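Local coordinates for Lmo0135 protein (Listeria monocytogenes EGD-e, PDB 5ISU) that probably binds peptides outside the membrane as the substrate-binding component of an ABC transporter, at residues E126-D129 with D130-K134; P142-E145 with N146-K149; E265-P268 with A269-S272; F305-E308 with N309-Y312; R388-A391 with D392-I395. One frame throughout, in Å; residues are numbered along the deposited sequence.

Contact 1. Residues E126-D129 with D130-K134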
loop_
_atom_site.group_PDB
_atom_site.type_symbol
_atom_site.label_atom_id
_atom_site.label_comp_id
_atom_site.label_asym_id
_atom_site.label_seq_id
_atom_site.Cartn_x
_atom_site.Cartn_y
_atom_site.Cartn_z
ATOM N N GLU A 126 12.369 -25.332 -4.303
ATOM C CA GLU A 126 13.482 -26.241 -4.059
ATOM C C GLU A 126 14.800 -25.484 -3.956
ATOM O O GLU A 126 15.017 -24.501 -4.664
ATOM C CB GLU A 126 13.540 -27.238 -5.235
ATOM C CG GLU A 126 14.634 -28.291 -5.183
ATOM C CD GLU A 126 14.732 -29.128 -6.462
ATOM O OE1 GLU A 126 14.025 -28.841 -7.465
ATOM O OE2 GLU A 126 15.547 -30.075 -6.469
ATOM N N ALA A 127 15.667 -25.951 -3.060
ATOM C CA ALA A 127 16.993 -25.373 -2.853
ATOM C C ALA A 127 18.005 -26.169 -3.669
ATOM O O ALA A 127 18.506 -27.173 -3.201
ATOM C CB ALA A 127 17.367 -25.423 -1.377
ATOM N N VAL A 128 18.314 -25.725 -4.880
ATOM C CA VAL A 128 19.288 -26.445 -5.707
ATOM C C VAL A 128 20.662 -26.442 -5.012
ATOM O O VAL A 128 21.353 -27.460 -5.008
ATOM C CB VAL A 128 19.405 -25.850 -7.133
ATOM C CG1 VAL A 128 20.375 -26.676 -7.979
ATOM C CG2 VAL A 128 18.037 -25.792 -7.809
ATOM N N ASP A 129 21.035 -25.293 -4.440
ATOM C CA ASP A 129 22.291 -25.102 -3.696
ATOM C C ASP A 129 21.954 -24.219 -2.525
ATOM O O ASP A 129 20.802 -23.838 -2.332
ATOM C CB ASP A 129 23.320 -24.287 -4.499
ATOM C CG ASP A 129 23.601 -24.841 -5.860
ATOM O OD1 ASP A 129 23.694 -26.078 -6.013
ATOM O OD2 ASP A 129 23.789 -24.017 -6.782
ATOM N N ASP A 130 22.985 -23.844 -1.778
ATOM C CA ASP A 130 22.819 -22.881 -0.702
ATOM C C ASP A 130 22.476 -21.496 -1.259
ATOM O O ASP A 130 21.777 -20.734 -0.593
ATOM C CB ASP A 130 24.074 -22.795 0.175
ATOM C CG ASP A 130 24.152 -23.910 1.215
ATOM O OD1 ASP A 130 23.132 -24.590 1.447
ATOM O OD2 ASP A 130 25.226 -24.071 1.841
ATOM N N THR A 131 22.942 -21.172 -2.468
ATOM C CA THR A 131 22.646 -19.868 -3.073
ATOM C C THR A 131 21.700 -19.927 -4.291
ATOM O O THR A 131 21.705 -19.010 -5.107
ATOM C CB THR A 131 23.943 -19.120 -3.480
ATOM O OG1 THR A 131 24.581 -19.776 -4.581
ATOM C CG2 THR A 131 24.907 -19.050 -2.315
ATOM N N THR A 132 20.870 -20.964 -4.396
ATOM C CA THR A 132 19.961 -21.100 -5.544
ATOM C C THR A 132 18.599 -21.671 -5.158
ATOM O O THR A 132 18.504 -22.796 -4.688
ATOM C CB THR A 132 20.575 -21.999 -6.651
ATOM O OG1 THR A 132 21.846 -21.478 -7.067
ATOM C CG2 THR A 132 19.632 -22.109 -7.886
ATOM N N VAL A 133 17.551 -20.894 -5.397
ATOM C CA VAL A 133 16.167 -21.294 -5.133
ATOM C C VAL A 133 15.468 -21.435 -6.485
ATOM O O VAL A 133 15.586 -20.543 -7.333
ATOM C CB VAL A 133 15.409 -20.209 -4.338
ATOM C CG1 VAL A 133 14.060 -20.725 -3.880
ATOM C CG2 VAL A 133 16.213 -19.755 -3.130
ATOM N N LYS A 134 14.759 -22.548 -6.693
ATOM C CA LYS A 134 14.028 -22.796 -7.948
ATOM C C LYS A 134 12.547 -22.937 -7.628
ATOM O O LYS A 134 12.167 -23.805 -6.833
ATOM C CB LYS A 134 14.500 -24.086 -8.618
ATOM C CG LYS A 134 13.845 -24.350 -9.967
ATOM C CD LYS A 134 13.745 -25.830 -10.309
ATOM C CE LYS A 134 15.095 -26.488 -10.493
ATOM N NZ LYS A 134 14.940 -27.939 -10.793
#

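Contact 2. Residues P142-E145 with N146-K149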
loop_
_atom_site.group_PDB
_atom_site.type_symbol
_atom_site.label_atom_id
_atom_site.label_comp_id
_atom_site.label_asym_id
_atom_site.label_seq_id
_atom_site.Cartn_x
_atom_site.Cartn_y
_atom_site.Cartn_z
ATOM N N PRO A 142 2.124 -14.545 -14.588
ATOM C CA PRO A 142 3.028 -13.388 -14.656
ATOM C C PRO A 142 3.154 -12.567 -13.366
ATOM O O PRO A 142 4.247 -12.103 -13.052
ATOM C CB PRO A 142 2.426 -12.533 -15.783
ATOM C CG PRO A 142 1.089 -13.142 -16.076
ATOM C CD PRO A 142 1.251 -14.582 -15.771
ATOM N N ALA A 143 2.069 -12.444 -12.607
ATOM C CA ALA A 143 2.090 -11.701 -11.328
ATOM C C ALA A 143 3.006 -12.322 -10.298
ATOM O O ALA A 143 3.299 -11.693 -9.287
ATOM C CB ALA A 143 0.686 -11.607 -10.739
ATOM N N PHE A 144 3.445 -13.562 -10.521
ATOM C CA PHE A 144 4.320 -14.202 -9.539
ATOM C C PHE A 144 5.694 -13.517 -9.474
ATOM O O PHE A 144 6.363 -13.592 -8.453
ATOM C CB PHE A 144 4.440 -15.689 -9.797
ATOM C CG PHE A 144 5.202 -16.411 -8.745
ATOM C CD1 PHE A 144 4.655 -16.570 -7.478
ATOM C CD2 PHE A 144 6.443 -16.973 -9.023
ATOM C CE1 PHE A 144 5.339 -17.256 -6.490
ATOM C CE2 PHE A 144 7.135 -17.663 -8.040
ATOM C CZ PHE A 144 6.585 -17.801 -6.770
ATOM N N GLU A 145 6.106 -12.850 -10.553
ATOM C CA GLU A 145 7.343 -12.075 -10.518
ATOM C C GLU A 145 7.258 -11.003 -9.424
ATOM O O GLU A 145 8.229 -10.769 -8.707
ATOM C CB GLU A 145 7.627 -11.406 -11.859
ATOM C CG GLU A 145 8.870 -10.503 -11.847
ATOM C CD GLU A 145 9.310 -10.025 -13.230
ATOM O OE1 GLU A 145 8.558 -10.204 -14.231
ATOM O OE2 GLU A 145 10.428 -9.469 -13.308
ATOM N N ASN A 146 6.095 -10.364 -9.303
ATOM C CA ASN A 146 5.874 -9.342 -8.288
ATOM C C ASN A 146 5.924 -9.935 -6.872
ATOM O O ASN A 146 6.478 -9.315 -5.943
ATOM C CB ASN A 146 4.531 -8.672 -8.499
ATOM C CG ASN A 146 4.259 -7.581 -7.484
ATOM O OD1 ASN A 146 4.946 -6.564 -7.446
ATOM N ND2 ASN A 146 3.245 -7.786 -6.662
ATOM N N THR A 147 5.327 -11.112 -6.700
ATOM C CA THR A 147 5.351 -11.799 -5.414
ATOM C C THR A 147 6.815 -12.071 -5.000
ATOM O O THR A 147 7.173 -11.914 -3.840
ATOM C CB THR A 147 4.559 -13.122 -5.490
ATOM O OG1 THR A 147 3.213 -12.849 -5.893
ATOM C CG2 THR A 147 4.541 -13.800 -4.169
ATOM N N ILE A 148 7.659 -12.469 -5.948
ATOM C CA ILE A 148 9.076 -12.681 -5.651
ATOM C C ILE A 148 9.762 -11.358 -5.247
ATOM O O ILE A 148 10.630 -11.356 -4.380
ATOM C CB ILE A 148 9.827 -13.322 -6.845
ATOM C CG1 ILE A 148 9.392 -14.775 -7.020
ATOM C CG2 ILE A 148 11.338 -13.309 -6.635
ATOM C CD1 ILE A 148 9.998 -15.437 -8.243
ATOM N N LYS A 149 9.366 -10.253 -5.887
ATOM C CA LYS A 149 9.930 -8.916 -5.608
ATOM C C LYS A 149 9.422 -8.246 -4.324
ATOM O O LYS A 149 9.871 -7.154 -4.005
ATOM C CB LYS A 149 9.634 -7.952 -6.755
ATOM C CG LYS A 149 10.097 -8.380 -8.121
ATOM C CD LYS A 149 11.589 -8.437 -8.270
ATOM C CE LYS A 149 11.922 -8.589 -9.744
ATOM N NZ LYS A 149 13.389 -8.614 -9.952
#

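Contact 3. Residues E265-P268 with A269-S272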
loop_
_atom_site.group_PDB
_atom_site.type_symbol
_atom_site.label_atom_id
_atom_site.label_comp_id
_atom_site.label_asym_id
_atom_site.label_seq_id
_atom_site.Cartn_x
_atom_site.Cartn_y
_atom_site.Cartn_z
ATOM N N GLU A 265 -23.897 0.262 -5.876
ATOM C CA GLU A 265 -24.932 -0.272 -6.760
ATOM C C GLU A 265 -26.012 -1.125 -6.064
ATOM O O GLU A 265 -26.941 -1.574 -6.724
ATOM C CB GLU A 265 -24.316 -1.004 -7.950
ATOM C CG GLU A 265 -23.451 -0.074 -8.784
ATOM C CD GLU A 265 -22.946 -0.689 -10.079
ATOM O OE1 GLU A 265 -23.606 -1.596 -10.625
ATOM O OE2 GLU A 265 -21.899 -0.214 -10.582
ATOM N N ASN A 266 -25.882 -1.368 -4.757
ATOM C CA ASN A 266 -26.955 -2.060 -4.017
ATOM C C ASN A 266 -28.165 -1.109 -3.857
ATOM O O ASN A 266 -29.287 -1.570 -3.638
ATOM C CB ASN A 266 -26.488 -2.598 -2.658
ATOM C CG ASN A 266 -25.583 -3.818 -2.782
ATOM O OD1 ASN A 266 -25.504 -4.454 -3.844
ATOM N ND2 ASN A 266 -24.919 -4.173 -1.680
ATOM N N GLN A 267 -27.928 0.208 -3.952
ATOM C CA GLN A 267 -29.023 1.178 -3.937
ATOM C C GLN A 267 -29.539 1.194 -5.371
ATOM O O GLN A 267 -28.772 1.446 -6.287
ATOM C CB GLN A 267 -28.577 2.586 -3.507
ATOM C CG GLN A 267 -28.194 2.697 -2.035
ATOM C CD GLN A 267 -28.222 4.132 -1.519
ATOM O OE1 GLN A 267 -28.291 5.085 -2.296
ATOM N NE2 GLN A 267 -28.181 4.289 -0.199
ATOM N N PRO A 268 -30.834 0.893 -5.579
ATOM C CA PRO A 268 -31.356 0.841 -6.955
ATOM C C PRO A 268 -30.990 2.035 -7.860
ATOM O O PRO A 268 -30.584 1.824 -8.996
ATOM C CB PRO A 268 -32.870 0.756 -6.753
ATOM C CG PRO A 268 -33.043 0.130 -5.414
ATOM C CD PRO A 268 -31.865 0.550 -4.581
ATOM N N ALA A 269 -31.103 3.260 -7.354
ATOM C CA ALA A 269 -30.826 4.452 -8.173
ATOM C C ALA A 269 -29.424 4.492 -8.814
ATOM O O ALA A 269 -29.285 4.898 -9.965
ATOM C CB ALA A 269 -31.073 5.721 -7.366
ATOM N N LEU A 270 -28.402 4.049 -8.079
ATOM C CA LEU A 270 -27.018 4.037 -8.581
ATOM C C LEU A 270 -26.683 2.927 -9.604
ATOM O O LEU A 270 -25.530 2.836 -10.063
ATOM C CB LEU A 270 -26.045 3.986 -7.410
ATOM C CG LEU A 270 -26.145 5.240 -6.546
ATOM C CD1 LEU A 270 -25.462 4.989 -5.218
ATOM C CD2 LEU A 270 -25.568 6.462 -7.265
ATOM N N LYS A 271 -27.674 2.104 -9.946
ATOM C CA LYS A 271 -27.538 1.063 -10.973
ATOM C C LYS A 271 -27.429 1.733 -12.328
ATOM O O LYS A 271 -26.915 1.152 -13.276
ATOM C CB LYS A 271 -28.802 0.188 -11.036
ATOM C CG LYS A 271 -29.112 -0.689 -9.835
ATOM C CD LYS A 271 -28.280 -1.960 -9.801
ATOM C CE LYS A 271 -28.928 -2.993 -8.880
ATOM N NZ LYS A 271 -28.134 -4.241 -8.792
ATOM N N SER A 272 -27.995 2.934 -12.417
ATOM C CA SER A 272 -27.981 3.724 -13.642
ATOM C C SER A 272 -26.593 4.290 -13.965
ATOM O O SER A 272 -26.030 5.078 -13.191
ATOM C CB SER A 272 -28.978 4.886 -13.516
ATOM O OG SER A 272 -28.850 5.811 -14.581
#

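Contact 4. Residues F305-E308 with N309-Y312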
loop_
_atom_site.group_PDB
_atom_site.type_symbol
_atom_site.label_atom_id
_atom_site.label_comp_id
_atom_site.label_asym_id
_atom_site.label_seq_id
_atom_site.Cartn_x
_atom_site.Cartn_y
_atom_site.Cartn_z
ATOM N N PHE A 305 -8.162 3.725 -12.507
ATOM C CA PHE A 305 -8.405 3.163 -11.169
ATOM C C PHE A 305 -7.087 2.594 -10.582
ATOM O O PHE A 305 -6.975 2.349 -9.381
ATOM C CB PHE A 305 -9.531 2.112 -11.176
ATOM C CG PHE A 305 -9.131 0.796 -11.738
ATOM C CD1 PHE A 305 -8.489 -0.143 -10.941
ATOM C CD2 PHE A 305 -9.396 0.476 -13.057
ATOM C CE1 PHE A 305 -8.111 -1.381 -11.456
ATOM C CE2 PHE A 305 -9.019 -0.757 -13.574
ATOM C CZ PHE A 305 -8.374 -1.683 -12.771
ATOM N N LEU A 306 -6.098 2.408 -11.446
ATOM C CA LEU A 306 -4.777 1.977 -11.065
ATOM C C LEU A 306 -3.892 3.184 -10.766
ATOM O O LEU A 306 -4.030 4.214 -11.428
ATOM C CB LEU A 306 -4.125 1.299 -12.257
ATOM C CG LEU A 306 -4.747 0.067 -12.876
ATOM C CD1 LEU A 306 -3.846 -0.354 -14.013
ATOM C CD2 LEU A 306 -4.840 -1.033 -11.837
ATOM N N THR A 307 -2.965 3.036 -9.818
ATOM C CA THR A 307 -1.964 4.072 -9.523
ATOM C C THR A 307 -0.841 3.985 -10.557
ATOM O O THR A 307 -0.731 2.985 -11.270
ATOM C CB THR A 307 -1.406 3.956 -8.086
ATOM O OG1 THR A 307 -1.038 2.591 -7.806
ATOM C CG2 THR A 307 -2.455 4.423 -7.087
ATOM N N GLU A 308 -0.006 5.021 -10.630
ATOM C CA GLU A 308 1.062 5.108 -11.663
ATOM C C GLU A 308 2.174 4.079 -11.614
ATOM O O GLU A 308 2.831 3.843 -12.618
ATOM C CB GLU A 308 1.697 6.492 -11.660
ATOM C CG GLU A 308 0.721 7.610 -12.017
ATOM C CD GLU A 308 1.405 8.962 -12.221
ATOM O OE1 GLU A 308 2.647 9.086 -12.003
ATOM O OE2 GLU A 308 0.693 9.902 -12.617
ATOM N N ASN A 309 2.416 3.530 -10.430
ATOM C CA ASN A 309 3.432 2.494 -10.226
ATOM C C ASN A 309 3.028 1.130 -10.779
ATOM O O ASN A 309 3.881 0.256 -10.940
ATOM C CB ASN A 309 3.679 2.286 -8.717
ATOM C CG ASN A 309 2.398 1.891 -7.967
ATOM O OD1 ASN A 309 1.442 2.679 -7.893
ATOM N ND2 ASN A 309 2.380 0.678 -7.393
ATOM N N THR A 310 1.736 0.928 -11.027
ATOM C CA THR A 310 1.250 -0.392 -11.438
ATOM C C THR A 310 1.429 -0.642 -12.913
ATOM O O THR A 310 0.991 0.167 -13.718
ATOM C CB THR A 310 -0.245 -0.540 -11.114
ATOM O OG1 THR A 310 -0.469 -0.273 -9.722
ATOM C CG2 THR A 310 -0.735 -1.940 -11.454
ATOM N N LYS A 311 2.014 -1.783 -13.281
ATOM C CA LYS A 311 2.184 -2.112 -14.703
ATOM C C LYS A 311 0.913 -1.955 -15.508
ATOM O O LYS A 311 -0.170 -2.323 -15.059
ATOM C CB LYS A 311 2.724 -3.517 -14.958
ATOM C CG LYS A 311 4.223 -3.624 -14.876
ATOM C CD LYS A 311 4.742 -4.811 -15.660
ATOM C CE LYS A 311 4.160 -6.136 -15.202
ATOM N NZ LYS A 311 4.789 -7.234 -15.991
ATOM N N TYR A 312 1.093 -1.406 -16.710
ATOM C CA TYR A 312 0.032 -1.177 -17.683
ATOM C C TYR A 312 -0.860 0.021 -17.342
ATOM O O TYR A 312 -1.897 0.245 -17.978
ATOM C CB TYR A 312 -0.756 -2.469 -17.953
ATOM C CG TYR A 312 0.178 -3.658 -18.167
ATOM C CD1 TYR A 312 1.167 -3.626 -19.145
ATOM C CD2 TYR A 312 0.077 -4.800 -17.384
ATOM C CE1 TYR A 312 2.024 -4.697 -19.342
ATOM C CE2 TYR A 312 0.926 -5.888 -17.572
ATOM C CZ TYR A 312 1.903 -5.831 -18.542
ATOM O OH TYR A 312 2.744 -6.901 -18.718
#

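Contact 5. Residues R388-A391 with D392-I395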
loop_
_atom_site.group_PDB
_atom_site.type_symbol
_atom_site.label_atom_id
_atom_site.label_comp_id
_atom_site.label_asym_id
_atom_site.label_seq_id
_atom_site.Cartn_x
_atom_site.Cartn_y
_atom_site.Cartn_z
ATOM N N ARG A 388 -20.895 -6.712 2.054
ATOM C CA ARG A 388 -21.340 -6.691 0.647
ATOM C C ARG A 388 -22.858 -6.628 0.397
ATOM O O ARG A 388 -23.278 -6.393 -0.736
ATOM C CB ARG A 388 -20.720 -7.871 -0.145
ATOM C CG ARG A 388 -19.199 -7.831 -0.302
ATOM C CD ARG A 388 -18.708 -6.777 -1.299
ATOM N NE ARG A 388 -19.203 -5.435 -0.990
ATOM C CZ ARG A 388 -18.686 -4.616 -0.073
ATOM N NH1 ARG A 388 -19.248 -3.432 0.135
ATOM N NH2 ARG A 388 -17.627 -4.965 0.651
ATOM N N LYS A 389 -23.673 -6.814 1.430
ATOM C CA LYS A 389 -25.129 -6.733 1.266
ATOM C C LYS A 389 -25.683 -5.375 1.693
ATOM O O LYS A 389 -26.873 -5.108 1.506
ATOM C CB LYS A 389 -25.797 -7.819 2.099
ATOM C CG LYS A 389 -25.369 -9.234 1.723
ATOM C CD LYS A 389 -25.674 -10.225 2.831
ATOM C CE LYS A 389 -24.788 -9.987 4.050
ATOM N NZ LYS A 389 -25.028 -11.004 5.106
ATOM N N ASN A 390 -24.819 -4.519 2.244
ATOM C CA ASN A 390 -25.238 -3.212 2.770
ATOM C C ASN A 390 -25.586 -2.195 1.682
ATOM O O ASN A 390 -24.849 -2.031 0.707
ATOM C CB ASN A 390 -24.149 -2.658 3.699
ATOM C CG ASN A 390 -24.597 -1.419 4.469
ATOM O OD1 ASN A 390 -24.881 -0.366 3.879
ATOM N ND2 ASN A 390 -24.613 -1.521 5.798
ATOM N N ALA A 391 -26.720 -1.518 1.881
ATOM C CA ALA A 391 -27.226 -0.482 0.970
ATOM C C ALA A 391 -27.555 0.822 1.719
ATOM O O ALA A 391 -28.389 1.613 1.263
ATOM C CB ALA A 391 -28.456 -0.988 0.231
ATOM N N ASP A 392 -26.909 1.042 2.864
ATOM C CA ASP A 392 -27.118 2.274 3.633
ATOM C C ASP A 392 -26.427 3.450 2.968
ATOM O O ASP A 392 -26.981 4.544 2.901
ATOM C CB ASP A 392 -26.564 2.142 5.052
ATOM C CG ASP A 392 -27.258 1.071 5.859
ATOM O OD1 ASP A 392 -28.333 0.566 5.444
ATOM O OD2 ASP A 392 -26.724 0.746 6.935
ATOM N N TYR A 393 -25.219 3.209 2.468
ATOM C CA TYR A 393 -24.420 4.262 1.844
ATOM C C TYR A 393 -24.653 4.349 0.344
ATOM O O TYR A 393 -24.712 3.341 -0.344
ATOM C CB TYR A 393 -22.913 4.063 2.139
ATOM C CG TYR A 393 -22.245 2.816 1.528
ATOM C CD1 TYR A 393 -22.304 1.577 2.174
ATOM C CD2 TYR A 393 -21.510 2.896 0.343
ATOM C CE1 TYR A 393 -21.691 0.450 1.644
ATOM C CE2 TYR A 393 -20.881 1.776 -0.188
ATOM C CZ TYR A 393 -20.985 0.551 0.467
ATOM O OH TYR A 393 -20.379 -0.579 -0.041
ATOM N N SER A 394 -24.805 5.568 -0.153
ATOM C CA SER A 394 -24.939 5.782 -1.584
ATOM C C SER A 394 -23.513 5.900 -2.107
ATOM O O SER A 394 -23.157 5.344 -3.144
ATOM C CB SER A 394 -25.710 7.069 -1.878
ATOM O OG SER A 394 -26.874 7.158 -1.077
ATOM N N ILE A 395 -22.698 6.625 -1.354
ATOM C CA ILE A 395 -21.306 6.869 -1.712
ATOM C C ILE A 395 -20.431 6.683 -0.485
ATOM O O ILE A 395 -20.837 7.030 0.636
ATOM C CB ILE A 395 -21.122 8.317 -2.226
ATOM C CG1 ILE A 395 -22.020 8.567 -3.444
ATOM C CG2 ILE A 395 -19.656 8.597 -2.561
ATOM C CD1 ILE A 395 -22.031 10.005 -3.914
#

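Contact 1. Residues E126-D129 with D130-K134
Lys134 N gives Glu126 O a bond of 2.8 Å, nearly straight at 169°. Its return partner, Glu126 N to Lys134 O, is 3.0 Å and more bent, at 136°. Together they define an antiparallel hydrogen-bonded pair in the beta hairpin of strands 121-129 and 132-136, whose chain reverses through a type I beta turn from Asp129 to Thr132. Ala127 and Val133 form the next, non-hydrogen-bonded pair. Val133 CA also lies 3.4 Å from Glu126 O, in a CA-H...O contact.

On the Glu126-Lys134 face the two side chains run side by side in the same direction. Glu126 is extended, whereas Lys134 kinks at chi3 (-65°), which brings NZ to 3.6 Å from Glu126 OE1, a long salt bridge. Next to it, Val128 CG2 lies 4.0 Å from Lys134 CB, and Val128 CB sits 3.8 Å from Thr132 CG2. Toward the turn, Asp129 OD2 and Thr132 OG1 are 3.2 Å apart, their side chains again lying side by side. The other face, with Ala127 and Val133, packs on helix 93-104.

The backbone pair thus supplies the firm hydrogen bonding, while the ion pair is long and its glutamate exposed, so its electrostatic contribution is probably modest and screened by solvent.

Contact 2. Residues P142-E145 with N146-K149
Ala143 O receives two weak backbone bonds, an i to i+3 bond from Asn146 N at 3.1 Å and an i to i+4 bond from Thr147 N at 3.3 Å, as the chain enters helix 144-148. Asn146 CB and Thr147 OG1 lie beside the same oxygen.

Phe144 follows with a sounder i to i+4 bond: its O accepts Ile148 N at 3.0 Å and 158°. Its ring, placed by CG standing opposite the backbone N (chi1 -174°), meets the side chain of Ile148, the same residue that its carbonyl binds. Phe144 CE2 is 3.6 Å from Ile148 CD1, and Ile148 CG1 lies 4.3 Å from the ring centroid, 29° off the normal, which makes an off-centre CH-pi contact. Thr147 CB lies obliquely near Phe144 CD1, the ring atom opposite CE2.

Glu145 O closes the next turn with Lys149 N at 3.1 Å. The two side chains then run alongside one another, pointing the same way, yet Glu145 OE2 stays 4.6 Å from Lys149 NZ, too far for a salt bridge. The lysine instead makes a cation-pi contact with Phe53 and a weak hydrogen bond to Gly58 O.

This short helix, 144-148, lies against the five-stranded antiparallel sheet: Ile148 packs on Leu66 of strand 63-68 and on Tyr75 and Val77 of strand 74-79, while the Phe144 ring meets Tyr75 and Phe135 edge-to-face.

Contact 3. Residues E265-P268 with A269-S272
Lys271 folds back over the segment that precedes it. After a first torsion that leaves CG beside its own N, the chain bends at chi2 (-79°) and then extends, carrying its methylenes across two carbonyl groups. Lys271 CG lies 3.0 Å from Pro268 O, and farther out Lys271 CE and NZ are 3.3 and 3.6 Å from Glu265 O. The ammonium group is near that oxygen without a defined bond. The Glu265 carboxylate is farther off, its OE1 5.6 Å from Lys271 NZ.

The same Pro268 O also accepts Lys271 N at 3.1 Å. That bond is fairly straight at hydrogen (159°), but the donor stands 51° out of the carbonyl plane. A weaker bond, Leu270 N to Gln267 O at 3.2 Å, winds the chain one residue earlier.

Glu265 is extended beyond CG and brushes Leu270 O with that carbon at 3.8 Å; its carboxylate makes a long, weak ion pair with Arg276. Gln267 and Leu270 lie side by side, pointing the same way, with OE1 of the glutamine 4.1 Å from CD1 of the leucine; OE1 is hydrogen-bonded to Ser394 OG and NE2 to Ala391 O.

The loop joins strand 248-263 to helix 273-281, whose N-cap is Ser272 through OG to Leu275 N. Leu270 packs on Leu275 and Leu279 of that helix, and Gln267 on strand 341-347.

Contact 4. Residues F305-E308 with N309-Y312
Asn309 reaches back to Thr307, its OD1 accepting the threonine OG1 at 2.5 Å; the length is unusually short, so the exact value is doubtful although the pairing is clear. Both first torsions put the polar branch between the backbone N and the carbonyl carbon, the crowded position (chi1 58° for Asn309), and this is what turns the two groups toward each other. The other half of the amide, ND2, is bonded to Asn404 OD1, and the preceding Glu308 forms a salt bridge with Lys300.

Thr310 closes the turn: its N donates to Thr307 O at 3.2 Å and 160°, with the donor 51° out of the carbonyl plane. This is the closing bond of a type I beta turn from Thr307 to Thr310, with Glu308 and Asn309 at its corners, set in the loop that links strand 299-301 to helix 324-334. Thr310 OG1, 3.5 Å from Thr307 OG1, bonds to Tyr409 OH and Gly403 O, and Thr307 OG1 shares that tyrosine hydroxyl. On the apolar branch, Thr310 CG2 rests 4.2 Å from Leu306 CD2.

Farther along, the carbonyl oxygens of Lys311 and Tyr312 pass Leu306 CD1 at 4.3 and 4.5 Å, a loose approach. The phenol OH of Tyr312 is hydrogen-bonded to Asp442 OD1 at the start of helix 442-458.

Contact 5. Residues R388-A391 with D392-I395
Extended at Asn390 (psi 134°), the chain bends through Ala391 and Asp392, with no regular helix or strand until Ile395. The bend is an Asx turn: Asn390 OD1 accepts the backbone N of Asp392 at 2.7 Å and 161°, the donor standing above the carbonyl plane. Asn390 ND2 adds a weak bond to Asp392 OD2 at 3.3 Å, so both ends of the amide are used by one residue. The amide and carboxylate planes are 75° apart and the side chains cross at about a right angle.

Next to this turn, Tyr393 CD1 lies 3.7 Å from Asn390 OD1, which is oblique to the ring, while the tyrosine hydroxyl extends to Arg388. Tyr393 OH sits at the guanidinium edge, in plane, 3.1 Å from Arg388 NH1, with the ring turned nearly perpendicular to the guanidinium. The hydroxyl has a hydrogen bond to Tyr421 O, and Arg388 NH2 has bonds to Pro418 O and Thr385 O.

The loop follows helix 378-385, whose Ile384 touches both Asn390 and Tyr393, and leads into strand 395-400. Tyr393 packs on Tyr345 of strand 341-347 and Thr262 of strand 248-263, the two strands that flank strand 395-400 in the sheet.

How the contacts relate
All five contacts lie in series along the chain, none nesting or crossing. Contact 1 closes the hairpin of strands 121-129 and 132-136; contact 2 follows with helix 144-148 on the same five-stranded sheet, their centres about 18 Å apart. Contact 3 closes the link from strand 248-263 to helix 273-281, contact 4 turns the loop after strand 299-301, and contact 5 leads into strand 395-400, so these three border the seven-stranded sheet. Contacts 3 and 5 touch directly, through a probable hydrogen bond from Asn266 ND2 to Arg388 O (2.9 Å). Contacts 2 and 4 come within about 5 Å, nearest atoms, and both meet Asn404, through Asn146 and Asn309 respectively.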